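PDB 7LAP: aminoglycoside N(3)-acetyltransferase from Streptomyces griseus, which probably transfers an acetyl group from acetyl-CoA to the 3-amino group of aminoglycoside antibiotics, giving resistance to them. Local coordinates for residues 29-34 with 176-181; 182-187 with 251-256; 232-237 with 243-248. All blocks are in the same frame, centred on the assembly; numbering follows the deposited sequence.

Contact 1 is a buried leucine contact between helix 24-34 and strand 176-180 of the large mixed sheet. The chain leaving that strand forms the first half of contact 2, a sparser, partly buried meeting with the end of helix 244-254, where a methionine pair and an arginine's aliphatic part against a leucine take the place of the all-leucine packing. Contact 3 lies at the beginning of the same helix and is buried again, but aromatic: a tyrosine face on a proline ring. Contacts 1 and 2 touch through Leu-179 and Thr-186, contacts 2 and 3 through Met-187 and Phe-245, while contacts 1 and 3 stay about 8 Å apart at their nearest atoms.

Contact 1: residues 29-34 with 176-181; sequences HDLAAL and RVLLLG
This is a buried helix-on-sheet contact: Leu-31 and Leu-34 of helix 24-34 both meet Leu-178 of strand 176-180, a strand inside the mixed sheet. It is wholly apolar at its centre, and the backbones stay well apart, with 9.4 Å between Leu-31 CA and Leu-180 CA, so methyl groups bridge the gap. Leu-178 divides its two branches between the helix residues. Its CD2 meets CD2 of Leu-31 at 3.8 Å, and its CD1 meets CD1 of Leu-34 at 3.4 Å, tighter than usual for two methyls. In both pairs the side chains cross at about a right angle. Leu-178 points its CB at the helix, and with CG anti to the backbone N (chi1 171°) the fork lies between the two helix leucines, which sit three residues apart on one face. The chi1 of Leu-34, -102°, is away from a staggered value, and together with the short methyl pair this leaves the exact placing of its CD1 doubtful. Beside this apolar centre runs a polar link: one water donates to Leu-34 O at 2.9 Å and accepts a long, weak bond from Arg-176 NH2 at 3.4 Å. Arg-176 has firmer partners in Asp-272 and Asp-40, both salt bridges, and its NH1 also bonds Gly-35 O, just after Leu-34, which should keep the guanidinium beside this part of the chain. Around the leucines, Leu-65 of helix 58-69 packs on both Leu-31 and Leu-178, Leu-270 of strand 266-272 on Leu-34 and Leu-178, and Val-263 of strand 259-263 on Leu-31, while strand 41-46 pairs with strand 176-180 through backbone bonds.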
ATOM      1  N   HIS B  29      16.679 -20.122  -2.765  1.00 35.87           N
ATOM      2  CA  HIS B  29      17.256 -21.158  -3.621  1.00 38.78           C
ATOM      3  C   HIS B  29      17.039 -20.849  -5.106  1.00 35.97           C
ATOM      4  O   HIS B  29      17.986 -20.918  -5.910  1.00 38.29           O
ATOM      5  CB  HIS B  29      16.657 -22.506  -3.255  1.00 40.13           C
ATOM      6  CG  HIS B  29      16.930 -23.571  -4.262  1.00 45.44           C
ATOM      7  ND1 HIS B  29      16.163 -23.733  -5.393  1.00 47.79           N
ATOM      8  CD2 HIS B  29      17.899 -24.514  -4.319  1.00 48.38           C
ATOM      9  CE1 HIS B  29      16.636 -24.746  -6.100  1.00 51.31           C
ATOM     10  NE2 HIS B  29      17.690 -25.236  -5.465  1.00 51.78           N
ATOM     11  N   ASP B  30      15.825 -20.433  -5.479  1.00 36.24           N
ATOM     12  CA  ASP B  30      15.551 -20.149  -6.886  1.00 36.02           C
ATOM     13  C   ASP B  30      16.313 -18.918  -7.378  1.00 34.77           C
ATOM     14  O   ASP B  30      16.694 -18.861  -8.555  1.00 36.10           O
ATOM     15  CB  ASP B  30      14.058 -19.945  -7.127  1.00 33.86           C
ATOM     16  CG  ASP B  30      13.251 -21.234  -6.956  1.00 45.82           C
ATOM     17  OD1 ASP B  30      13.853 -22.302  -6.690  1.00 44.99           O
ATOM     18  OD2 ASP B  30      12.011 -21.168  -7.095  1.00 42.97           O
ATOM     19  N   LEU B  31      16.490 -17.915  -6.521  1.00 34.62           N
ATOM     20  CA  LEU B  31      17.245 -16.733  -6.919  1.00 36.73           C
ATOM     21  C   LEU B  31      18.725 -17.055  -7.137  1.00 39.20           C
ATOM     22  O   LEU B  31      19.339 -16.543  -8.076  1.00 37.90           O
ATOM     23  CB  LEU B  31      17.118 -15.633  -5.859  1.00 37.33           C
ATOM     24  CG  LEU B  31      15.731 -15.002  -5.705  1.00 37.61           C
ATOM     25  CD1 LEU B  31      15.662 -14.159  -4.393  1.00 34.20           C
ATOM     26  CD2 LEU B  31      15.306 -14.190  -6.972  1.00 35.81           C
ATOM     27  N   ALA B  32      19.325 -17.839  -6.237  1.00 37.12           N
ATOM     28  CA  ALA B  32      20.699 -18.277  -6.437  1.00 42.95           C
ATOM     29  C   ALA B  32      20.843 -19.097  -7.733  1.00 44.66           C
ATOM     30  O   ALA B  32      21.803 -18.909  -8.482  1.00 40.72           O
ATOM     31  CB  ALA B  32      21.168 -19.079  -5.222  1.00 40.73           C
ATOM     32  N   ALA B  33      19.864 -19.951  -8.050  1.00 39.49           N
ATOM     33  CA  ALA B  33      19.937 -20.725  -9.292  1.00 40.06           C
ATOM     34  C   ALA B  33      19.895 -19.830 -10.530  1.00 47.67           C
ATOM     35  O   ALA B  33      20.449 -20.191 -11.576  1.00 46.72           O
ATOM     36  CB  ALA B  33      18.808 -21.767  -9.336  1.00 38.30           C
ATOM     37  N   LEU B  34      19.259 -18.655 -10.430  1.00 41.88           N
ATOM     38  CA  LEU B  34      19.236 -17.705 -11.535  1.00 43.54           C
ATOM     39  C   LEU B  34      20.590 -17.039 -11.763  1.00 48.48           C
ATOM     40  O   LEU B  34      20.827 -16.482 -12.842  1.00 49.57           O
ATOM     41  CB  LEU B  34      18.236 -16.590 -11.232  1.00 51.29           C
ATOM     42  CG  LEU B  34      16.847 -16.474 -11.807  1.00 54.32           C
ATOM     43  CD1 LEU B  34      16.427 -15.036 -11.542  1.00 47.68           C
ATOM     44  CD2 LEU B  34      16.838 -16.807 -13.277  1.00 55.39           C
ATOM     45  N   ARG B 176      22.769  -5.336 -11.142  1.00 40.45           N
ATOM     46  CA  ARG B 176      21.954  -6.251 -11.933  1.00 39.32           C
ATOM     47  C   ARG B 176      20.512  -5.775 -11.936  1.00 38.68           C
ATOM     48  O   ARG B 176      20.115  -4.937 -11.113  1.00 36.99           O
ATOM     49  CB  ARG B 176      22.073  -7.674 -11.373  1.00 40.79           C
ATOM     50  CG  ARG B 176      23.552  -7.876 -11.052  1.00 47.97           C
ATOM     51  CD  ARG B 176      23.937  -9.221 -10.776  1.00 42.54           C
ATOM     52  NE  ARG B 176      23.870 -10.016 -11.974  1.00 44.78           N
ATOM     53  CZ  ARG B 176      24.098 -11.322 -11.953  1.00 48.88           C
ATOM     54  NH1 ARG B 176      24.391 -11.901 -10.786  1.00 51.94           N
ATOM     55  NH2 ARG B 176      24.017 -12.038 -13.065  1.00 47.56           N
ATOM     56  N   VAL B 177      19.748  -6.298 -12.895  1.00 37.81           N
ATOM     57  CA  VAL B 177      18.302  -6.088 -12.972  1.00 41.67           C
ATOM     58  C   VAL B 177      17.623  -7.451 -12.949  1.00 40.30           C
ATOM     59  O   VAL B 177      17.967  -8.339 -13.739  1.00 37.83           O
ATOM     60  CB  VAL B 177      17.904  -5.288 -14.229  1.00 40.53           C
ATOM     61  CG1 VAL B 177      16.398  -5.099 -14.279  1.00 42.40           C
ATOM     62  CG2 VAL B 177      18.595  -3.919 -14.192  1.00 39.55           C
ATOM     63  N   LEU B 178      16.673  -7.615 -12.032  1.00 35.49           N
ATOM     64  CA  LEU B 178      15.882  -8.835 -11.913  1.00 36.86           C
ATOM     65  C   LEU B 178      14.421  -8.534 -12.260  1.00 39.31           C
ATOM     66  O   LEU B 178      13.797  -7.664 -11.642  1.00 32.41           O
ATOM     67  CB  LEU B 178      16.019  -9.384 -10.491  1.00 36.17           C
ATOM     68  CG  LEU B 178      15.074 -10.545 -10.164  1.00 40.95           C
ATOM     69  CD1 LEU B 178      15.487 -11.784 -10.930  1.00 36.45           C
ATOM     70  CD2 LEU B 178      15.097 -10.787  -8.651  1.00 38.03           C
ATOM     71  N   LEU B 179      13.886  -9.221 -13.281  1.00 34.63           N
ATOM     72  CA  LEU B 179      12.444  -9.248 -13.506  1.00 36.22           C
ATOM     73  C   LEU B 179      11.911 -10.494 -12.832  1.00 38.87           C
ATOM     74  O   LEU B 179      12.217 -11.613 -13.253  1.00 37.71           O
ATOM     75  CB  LEU B 179      12.112  -9.260 -14.994  1.00 36.22           C
ATOM     76  CG  LEU B 179      12.812  -8.146 -15.769  1.00 39.79           C
ATOM     77  CD1 LEU B 179      12.411  -8.275 -17.279  1.00 37.82           C
ATOM     78  CD2 LEU B 179      12.534  -6.754 -15.188  1.00 38.40           C
ATOM     79  N   LEU B 180      11.099 -10.308 -11.798  1.00 38.98           N
ATOM     80  CA  LEU B 180      10.612 -11.399 -10.960  1.00 37.05           C
ATOM     81  C   LEU B 180       9.116 -11.581 -11.258  1.00 41.24           C
ATOM     82  O   LEU B 180       8.232 -11.046 -10.580  1.00 38.87           O
ATOM     83  CB  LEU B 180      10.950 -11.063  -9.496  1.00 37.46           C
ATOM     84  CG  LEU B 180      10.596 -12.048  -8.374  1.00 43.81           C
ATOM     85  CD1 LEU B 180      11.036 -13.419  -8.692  1.00 48.25           C
ATOM     86  CD2 LEU B 180      11.114 -11.620  -6.992  1.00 38.64           C
ATOM     87  N   GLY B 181       8.838 -12.333 -12.324  1.00 36.92           N
ATOM     88  CA  GLY B 181       7.509 -12.432 -12.864  1.00 37.91           C
ATOM     89  C   GLY B 181       7.043 -11.202 -13.595  1.00 39.88           C
ATOM     90  O   GLY B 181       5.983 -11.243 -14.197  1.00 37.30           O
TER
HETATM   91  O   HOH W   1      22.987 -15.071 -14.193  1.00 67.07           O

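Contact 2: residues 182-187 with 251-256; sequences APRDTM and SMLAAG
The loop that leaves strand 176-180 here meets the last turn of helix 244-254, through Arg-184 against Leu-253 and Met-187 against Met-252. Arg-184 belongs to a short 3-10 segment, 184-186. The bend in its chain at chi3 (-55°) comes just where contact is made: CD lies 4.1 Å from CD1 of Leu-253, and the two side chains cross obliquely. Deeper in, the methyl CE of Met-187 approaches the sulfur SD of Met-252 at 4.4 Å, a loose apolar meeting of two buried thioether ends. Phe-271 of strand 266-272 packs on both methionines and on Leu-253. The loop's shape has its own polar support, since Pro-183 O accepts from Thr-186 N at 3.0 Å and from Thr-186 OG1 at 2.9 Å, the hydroxyl lying in the carbonyl plane. On the other side, the helix ends in a Schellman motif at Gly-256, whose positive phi turns the chain away. No hydrogen bond joins the two segments. The attraction is therefore dispersion between methyl, methylene and sulfur groups, with Arg-184 contributing its aliphatic part rather than its charge.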
ATOM      1  N   ALA B 182       7.759 -10.090 -13.499  1.00 39.76           N
ATOM      2  CA  ALA B 182       7.374  -8.873 -14.195  1.00 38.69           C
ATOM      3  C   ALA B 182       7.674  -9.011 -15.685  1.00 43.12           C
ATOM      4  O   ALA B 182       8.682  -9.626 -16.070  1.00 43.34           O
ATOM      5  CB  ALA B 182       8.143  -7.659 -13.637  1.00 34.11           C
ATOM      6  N   PRO B 183       6.865  -8.404 -16.543  1.00 42.64           N
ATOM      7  CA  PRO B 183       7.091  -8.551 -17.979  1.00 44.58           C
ATOM      8  C   PRO B 183       8.253  -7.691 -18.463  1.00 45.62           C
ATOM      9  O   PRO B 183       8.742  -6.784 -17.777  1.00 45.41           O
ATOM     10  CB  PRO B 183       5.757  -8.121 -18.607  1.00 48.77           C
ATOM     11  CG  PRO B 183       5.099  -7.293 -17.579  1.00 48.65           C
ATOM     12  CD  PRO B 183       5.548  -7.823 -16.236  1.00 43.19           C
ATOM     13  N   ARG B 184       8.724  -8.031 -19.668  1.00 43.47           N
ATOM     14  CA  ARG B 184       9.931  -7.409 -20.202  1.00 46.83           C
ATOM     15  C   ARG B 184       9.807  -5.889 -20.284  1.00 48.14           C
ATOM     16  O   ARG B 184      10.812  -5.179 -20.148  1.00 49.31           O
ATOM     17  CB  ARG B 184      10.253  -8.026 -21.567  1.00 47.06           C
ATOM     18  CG  ARG B 184      10.813  -9.439 -21.441  1.00 52.47           C
ATOM     19  CD  ARG B 184      10.847 -10.172 -22.761  1.00 58.21           C
ATOM     20  NE  ARG B 184       9.518 -10.184 -23.353  1.00 66.88           N
ATOM     21  CZ  ARG B 184       9.269 -10.247 -24.656  1.00 69.22           C
ATOM     22  NH1 ARG B 184      10.264 -10.320 -25.532  1.00 66.49           N
ATOM     23  NH2 ARG B 184       8.014 -10.243 -25.073  1.00 71.49           N
ATOM     24  N   ASP B 185       8.595  -5.359 -20.449  1.00 47.85           N
ATOM     25  CA  ASP B 185       8.483  -3.912 -20.623  1.00 52.61           C
ATOM     26  C   ASP B 185       8.666  -3.125 -19.332  1.00 53.73           C
ATOM     27  O   ASP B 185       8.727  -1.890 -19.394  1.00 53.81           O
ATOM     28  CB  ASP B 185       7.135  -3.547 -21.245  1.00 58.10           C
ATOM     29  CG  ASP B 185       5.995  -4.334 -20.653  1.00 68.30           C
ATOM     30  OD1 ASP B 185       5.457  -3.900 -19.612  1.00 69.43           O
ATOM     31  OD2 ASP B 185       5.664  -5.411 -21.206  1.00 75.37           O
ATOM     32  N   THR B 186       8.768  -3.782 -18.177  1.00 50.12           N
ATOM     33  CA  THR B 186       8.902  -3.064 -16.918  1.00 49.31           C
ATOM     34  C   THR B 186      10.338  -2.673 -16.602  1.00 51.38           C
ATOM     35  O   THR B 186      10.587  -2.088 -15.541  1.00 55.76           O
ATOM     36  CB  THR B 186       8.327  -3.893 -15.744  1.00 49.84           C
ATOM     37  OG1 THR B 186       9.139  -5.043 -15.512  1.00 49.42           O
ATOM     38  CG2 THR B 186       6.937  -4.355 -16.059  1.00 46.72           C
ATOM     39  N   MET B 187      11.296  -2.957 -17.481  1.00 52.86           N
ATOM     40  CA  MET B 187      12.686  -2.664 -17.150  1.00 51.29           C
ATOM     41  C   MET B 187      12.978  -1.154 -17.183  1.00 51.53           C
ATOM     42  O   MET B 187      13.317  -0.596 -18.231  1.00 51.04           O
ATOM     43  CB  MET B 187      13.641  -3.404 -18.091  1.00 49.10           C
ATOM     44  CG  MET B 187      15.068  -3.370 -17.578  1.00 49.03           C
ATOM     45  SD  MET B 187      16.290  -3.893 -18.788  1.00 52.58           S
ATOM     46  CE  MET B 187      15.980  -5.661 -18.698  1.00 51.93           C
ATOM     47  N   SER B 251      15.268  -8.639 -27.806  1.00 61.34           N
ATOM     48  CA  SER B 251      16.490  -8.704 -28.606  1.00 63.87           C
ATOM     49  C   SER B 251      17.710  -8.872 -27.720  1.00 62.92           C
ATOM     50  O   SER B 251      18.656  -9.586 -28.072  1.00 64.70           O
ATOM     51  CB  SER B 251      16.659  -7.440 -29.450  1.00 69.51           C
ATOM     52  OG  SER B 251      15.472  -7.126 -30.138  1.00 77.31           O
ATOM     53  N   MET B 252      17.721  -8.173 -26.589  1.00 60.49           N
ATOM     54  CA  MET B 252      18.775  -8.348 -25.601  1.00 56.62           C
ATOM     55  C   MET B 252      18.939  -9.819 -25.245  1.00 56.85           C
ATOM     56  O   MET B 252      20.042 -10.379 -25.319  1.00 56.11           O
ATOM     57  CB  MET B 252      18.420  -7.529 -24.361  1.00 56.62           C
ATOM     58  CG  MET B 252      19.491  -7.401 -23.336  1.00 53.11           C
ATOM     59  SD  MET B 252      18.867  -6.420 -21.949  1.00 51.18           S
ATOM     60  CE  MET B 252      18.477  -4.827 -22.701  1.00 50.38           C
ATOM     61  N   LEU B 253      17.834 -10.456 -24.856  1.00 54.79           N
ATOM     62  CA  LEU B 253      17.869 -11.856 -24.453  1.00 55.64           C
ATOM     63  C   LEU B 253      18.345 -12.743 -25.594  1.00 57.32           C
ATOM     64  O   LEU B 253      19.163 -13.646 -25.385  1.00 55.92           O
ATOM     65  CB  LEU B 253      16.487 -12.296 -23.983  1.00 54.67           C
ATOM     66  CG  LEU B 253      16.096 -11.769 -22.604  1.00 54.33           C
ATOM     67  CD1 LEU B 253      14.556 -11.791 -22.457  1.00 49.24           C
ATOM     68  CD2 LEU B 253      16.781 -12.607 -21.521  1.00 50.28           C
ATOM     69  N   ALA B 254      17.853 -12.484 -26.810  1.00 58.28           N
ATOM     70  CA  ALA B 254      18.225 -13.296 -27.968  1.00 59.04           C
ATOM     71  C   ALA B 254      19.700 -13.147 -28.299  1.00 59.24           C
ATOM     72  O   ALA B 254      20.311 -14.077 -28.820  1.00 61.07           O
ATOM     73  CB  ALA B 254      17.372 -12.915 -29.184  1.00 61.13           C
ATOM     74  N   ALA B 255      20.286 -11.995 -28.008  1.00 63.40           N
ATOM     75  CA  ALA B 255      21.718 -11.784 -28.171  1.00 63.33           C
ATOM     76  C   ALA B 255      22.546 -12.401 -27.046  1.00 66.54           C
ATOM     77  O   ALA B 255      23.761 -12.172 -27.003  1.00 68.19           O
ATOM     78  CB  ALA B 255      22.015 -10.285 -28.246  1.00 63.43           C
ATOM     79  N   GLY B 256      21.926 -13.129 -26.114  1.00 64.42           N
ATOM     80  CA  GLY B 256      22.646 -13.769 -25.028  1.00 60.34           C
ATOM     81  C   GLY B 256      22.917 -12.916 -23.808  1.00 58.13           C
ATOM     82  O   GLY B 256      23.755 -13.300 -22.983  1.00 59.73           O
TER

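Contact 3: residues 232-237 with 243-248; sequences FDYSSA and DPFAVI
Tyr-234 lays one face of its ring on Pro-244, the first residue of helix 244-254, in a CH-pi contact between that helix and the loop leading into it. Starting at the backbone, its CB is already 3.8 Å from CG of the proline. The first torsion sets CG of the tyrosine anti to its own carbonyl carbon (chi1 -60°), which brings the ring over the pyrrolidine. CD2 comes nearest, 3.4 Å from Pro-244 CG, and CE2 follows along the same side, still close to Pro-244 CB. That CB stands 3.8 Å from the ring centroid and 18° off the normal, displaced toward the rim. The opposite face of the tyrosine has CB of Phe-232, again offset toward the rim, so the ring is flanked by an aliphatic carbon on each face, the proline the closer. At the tip, OH is hydrogen-bonded to Glu-194 of helix 189-196, which gives this buried hydroxyl a polar partner and should help hold the tip in place, while the groups on the two faces limit the turn of the ring. The backbone on both sides is shaped by aspartates. Asp-233 OD1 accepts from Ser-235 N at 2.7 Å in an Asx turn, while Asp-243 is the N-cap of the helix, its OD1 taking a weak bond from Phe-245 N at 2.9 Å. Phe-245 also reaches back toward the tyrosine: its CE1 lies 4.5 Å from Tyr-234 OH, which sits at the edge of the phenylalanine ring, near its plane.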
ATOM      1  N   PHE B 232      11.508   8.452 -27.892  1.00 74.98           N
ATOM      2  CA  PHE B 232      11.552   8.622 -29.336  1.00 75.84           C
ATOM      3  C   PHE B 232      10.232   8.152 -29.913  1.00 78.97           C
ATOM      4  O   PHE B 232       9.389   7.585 -29.211  1.00 79.40           O
ATOM      5  CB  PHE B 232      12.705   7.838 -29.970  1.00 71.09           C
ATOM      6  CG  PHE B 232      14.047   8.182 -29.406  1.00 70.56           C
ATOM      7  CD1 PHE B 232      14.507   7.562 -28.258  1.00 68.69           C
ATOM      8  CD2 PHE B 232      14.843   9.135 -30.014  1.00 72.76           C
ATOM      9  CE1 PHE B 232      15.738   7.892 -27.720  1.00 69.90           C
ATOM     10  CE2 PHE B 232      16.075   9.464 -29.482  1.00 72.72           C
ATOM     11  CZ  PHE B 232      16.520   8.845 -28.338  1.00 70.08           C
ATOM     12  N   ASP B 233      10.046   8.382 -31.202  1.00 82.12           N
ATOM     13  CA  ASP B 233       9.008   7.657 -31.912  1.00 87.87           C
ATOM     14  C   ASP B 233       9.635   6.354 -32.381  1.00 88.26           C
ATOM     15  O   ASP B 233      10.511   6.353 -33.254  1.00 91.95           O
ATOM     16  CB  ASP B 233       8.421   8.446 -33.077  1.00 92.12           C
ATOM     17  CG  ASP B 233       7.228   7.742 -33.680  1.00 97.19           C
ATOM     18  OD1 ASP B 233       6.996   6.565 -33.328  1.00 97.36           O
ATOM     19  OD2 ASP B 233       6.500   8.361 -34.479  1.00102.72           O
ATOM     20  N   TYR B 234       9.198   5.258 -31.784  1.00 83.29           N
ATOM     21  CA  TYR B 234       9.626   3.925 -32.165  1.00 80.47           C
ATOM     22  C   TYR B 234       8.754   3.309 -33.255  1.00 82.59           C
ATOM     23  O   TYR B 234       8.794   2.089 -33.441  1.00 81.61           O
ATOM     24  CB  TYR B 234       9.621   3.037 -30.935  1.00 74.74           C
ATOM     25  CG  TYR B 234      10.523   3.495 -29.817  1.00 70.23           C
ATOM     26  CD1 TYR B 234      11.886   3.250 -29.864  1.00 68.87           C
ATOM     27  CD2 TYR B 234      10.009   4.139 -28.700  1.00 67.39           C
ATOM     28  CE1 TYR B 234      12.711   3.636 -28.835  1.00 68.62           C
ATOM     29  CE2 TYR B 234      10.820   4.519 -27.663  1.00 67.03           C
ATOM     30  CZ  TYR B 234      12.175   4.270 -27.733  1.00 68.89           C
ATOM     31  OH  TYR B 234      13.003   4.654 -26.699  1.00 69.21           O
ATOM     32  N   SER B 235       7.971   4.130 -33.966  1.00 87.25           N
ATOM     33  CA  SER B 235       7.063   3.661 -35.015  1.00 90.84           C
ATOM     34  C   SER B 235       7.742   2.769 -36.043  1.00 92.93           C
ATOM     35  O   SER B 235       7.182   1.759 -36.477  1.00 94.11           O
ATOM     36  CB  SER B 235       6.456   4.860 -35.733  1.00 94.20           C
ATOM     37  OG  SER B 235       7.419   5.418 -36.619  1.00 98.74           O
ATOM     38  N   SER B 236       8.942   3.153 -36.475  1.00 94.92           N
ATOM     39  CA  SER B 236       9.606   2.427 -37.548  1.00 96.46           C
ATOM     40  C   SER B 236      10.259   1.146 -37.051  1.00 93.28           C
ATOM     41  O   SER B 236      10.386   0.184 -37.816  1.00 94.80           O
ATOM     42  CB  SER B 236      10.655   3.321 -38.213  1.00 99.50           C
ATOM     43  OG  SER B 236      11.399   4.031 -37.238  1.00100.83           O
ATOM     44  N   ALA B 237      10.668   1.102 -35.788  1.00 89.39           N
ATOM     45  CA  ALA B 237      11.421  -0.035 -35.287  1.00 84.94           C
ATOM     46  C   ALA B 237      10.570  -1.044 -34.537  1.00 84.39           C
ATOM     47  O   ALA B 237      11.056  -2.138 -34.240  1.00 85.06           O
ATOM     48  CB  ALA B 237      12.553   0.447 -34.379  1.00 82.28           C
ATOM     49  N   ASP B 243       5.286  -3.078 -27.225  1.00 68.40           N
ATOM     50  CA  ASP B 243       5.967  -2.097 -26.382  1.00 72.50           C
ATOM     51  C   ASP B 243       7.450  -2.053 -26.724  1.00 67.61           C
ATOM     52  O   ASP B 243       8.103  -3.107 -26.773  1.00 66.18           O
ATOM     53  CB  ASP B 243       5.790  -2.418 -24.903  1.00 80.74           C
ATOM     54  CG  ASP B 243       6.295  -1.306 -23.989  1.00 89.65           C
ATOM     55  OD1 ASP B 243       7.527  -1.109 -23.891  1.00 92.88           O
ATOM     56  OD2 ASP B 243       5.456  -0.626 -23.360  1.00 94.10           O
ATOM     57  N   PRO B 244       8.000  -0.860 -26.964  1.00 63.26           N
ATOM     58  CA  PRO B 244       9.429  -0.760 -27.326  1.00 62.03           C
ATOM     59  C   PRO B 244      10.372  -1.453 -26.363  1.00 56.66           C
ATOM     60  O   PRO B 244      11.243  -2.210 -26.813  1.00 57.24           O
ATOM     61  CB  PRO B 244       9.664   0.760 -27.376  1.00 62.72           C
ATOM     62  CG  PRO B 244       8.310   1.312 -27.756  1.00 64.66           C
ATOM     63  CD  PRO B 244       7.305   0.433 -27.040  1.00 64.10           C
ATOM     64  N   PHE B 245      10.224  -1.227 -25.048  1.00 54.92           N
ATOM     65  CA  PHE B 245      11.121  -1.875 -24.094  1.00 52.46           C
ATOM     66  C   PHE B 245      10.995  -3.393 -24.165  1.00 51.57           C
ATOM     67  O   PHE B 245      11.985  -4.113 -23.999  1.00 51.61           O
ATOM     68  CB  PHE B 245      10.847  -1.381 -22.666  1.00 50.98           C
ATOM     69  CG  PHE B 245      11.375   0.016 -22.383  1.00 55.42           C
ATOM     70  CD1 PHE B 245      11.951   0.781 -23.386  1.00 55.71           C
ATOM     71  CD2 PHE B 245      11.286   0.560 -21.111  1.00 53.06           C
ATOM     72  CE1 PHE B 245      12.433   2.059 -23.121  1.00 56.14           C
ATOM     73  CE2 PHE B 245      11.772   1.825 -20.840  1.00 51.19           C
ATOM     74  CZ  PHE B 245      12.342   2.582 -21.853  1.00 55.11           C
ATOM     75  N   ALA B 246       9.791  -3.902 -24.435  1.00 55.13           N
ATOM     76  CA  ALA B 246       9.636  -5.346 -24.575  1.00 51.75           C
ATOM     77  C   ALA B 246      10.421  -5.856 -25.773  1.00 59.16           C
ATOM     78  O   ALA B 246      11.031  -6.930 -25.715  1.00 58.80           O
ATOM     79  CB  ALA B 246       8.157  -5.710 -24.700  1.00 52.65           C
ATOM     80  N   VAL B 247      10.422  -5.094 -26.869  1.00 56.91           N
ATOM     81  CA  VAL B 247      11.184  -5.492 -28.051  1.00 59.49           C
ATOM     82  C   VAL B 247      12.685  -5.425 -27.773  1.00 56.91           C
ATOM     83  O   VAL B 247      13.430  -6.350 -28.114  1.00 60.28           O
ATOM     84  CB  VAL B 247      10.781  -4.625 -29.258  1.00 60.30           C
ATOM     85  CG1 VAL B 247      11.631  -4.973 -30.486  1.00 62.36           C
ATOM     86  CG2 VAL B 247       9.309  -4.780 -29.538  1.00 60.34           C
ATOM     87  N   ILE B 248      13.146  -4.355 -27.121  1.00 55.14           N
ATOM     88  CA  ILE B 248      14.571  -4.220 -26.807  1.00 55.29           C
ATOM     89  C   ILE B 248      15.041  -5.374 -25.916  1.00 54.03           C
ATOM     90  O   ILE B 248      16.077  -6.002 -26.175  1.00 53.16           O
ATOM     91  CB  ILE B 248      14.843  -2.849 -26.154  1.00 57.73           C
ATOM     92  CG1 ILE B 248      14.407  -1.702 -27.068  1.00 59.17           C
ATOM     93  CG2 ILE B 248      16.320  -2.687 -25.803  1.00 54.82           C
ATOM     94  CD1 ILE B 248      14.725  -0.329 -26.494  1.00 55.24           C
TER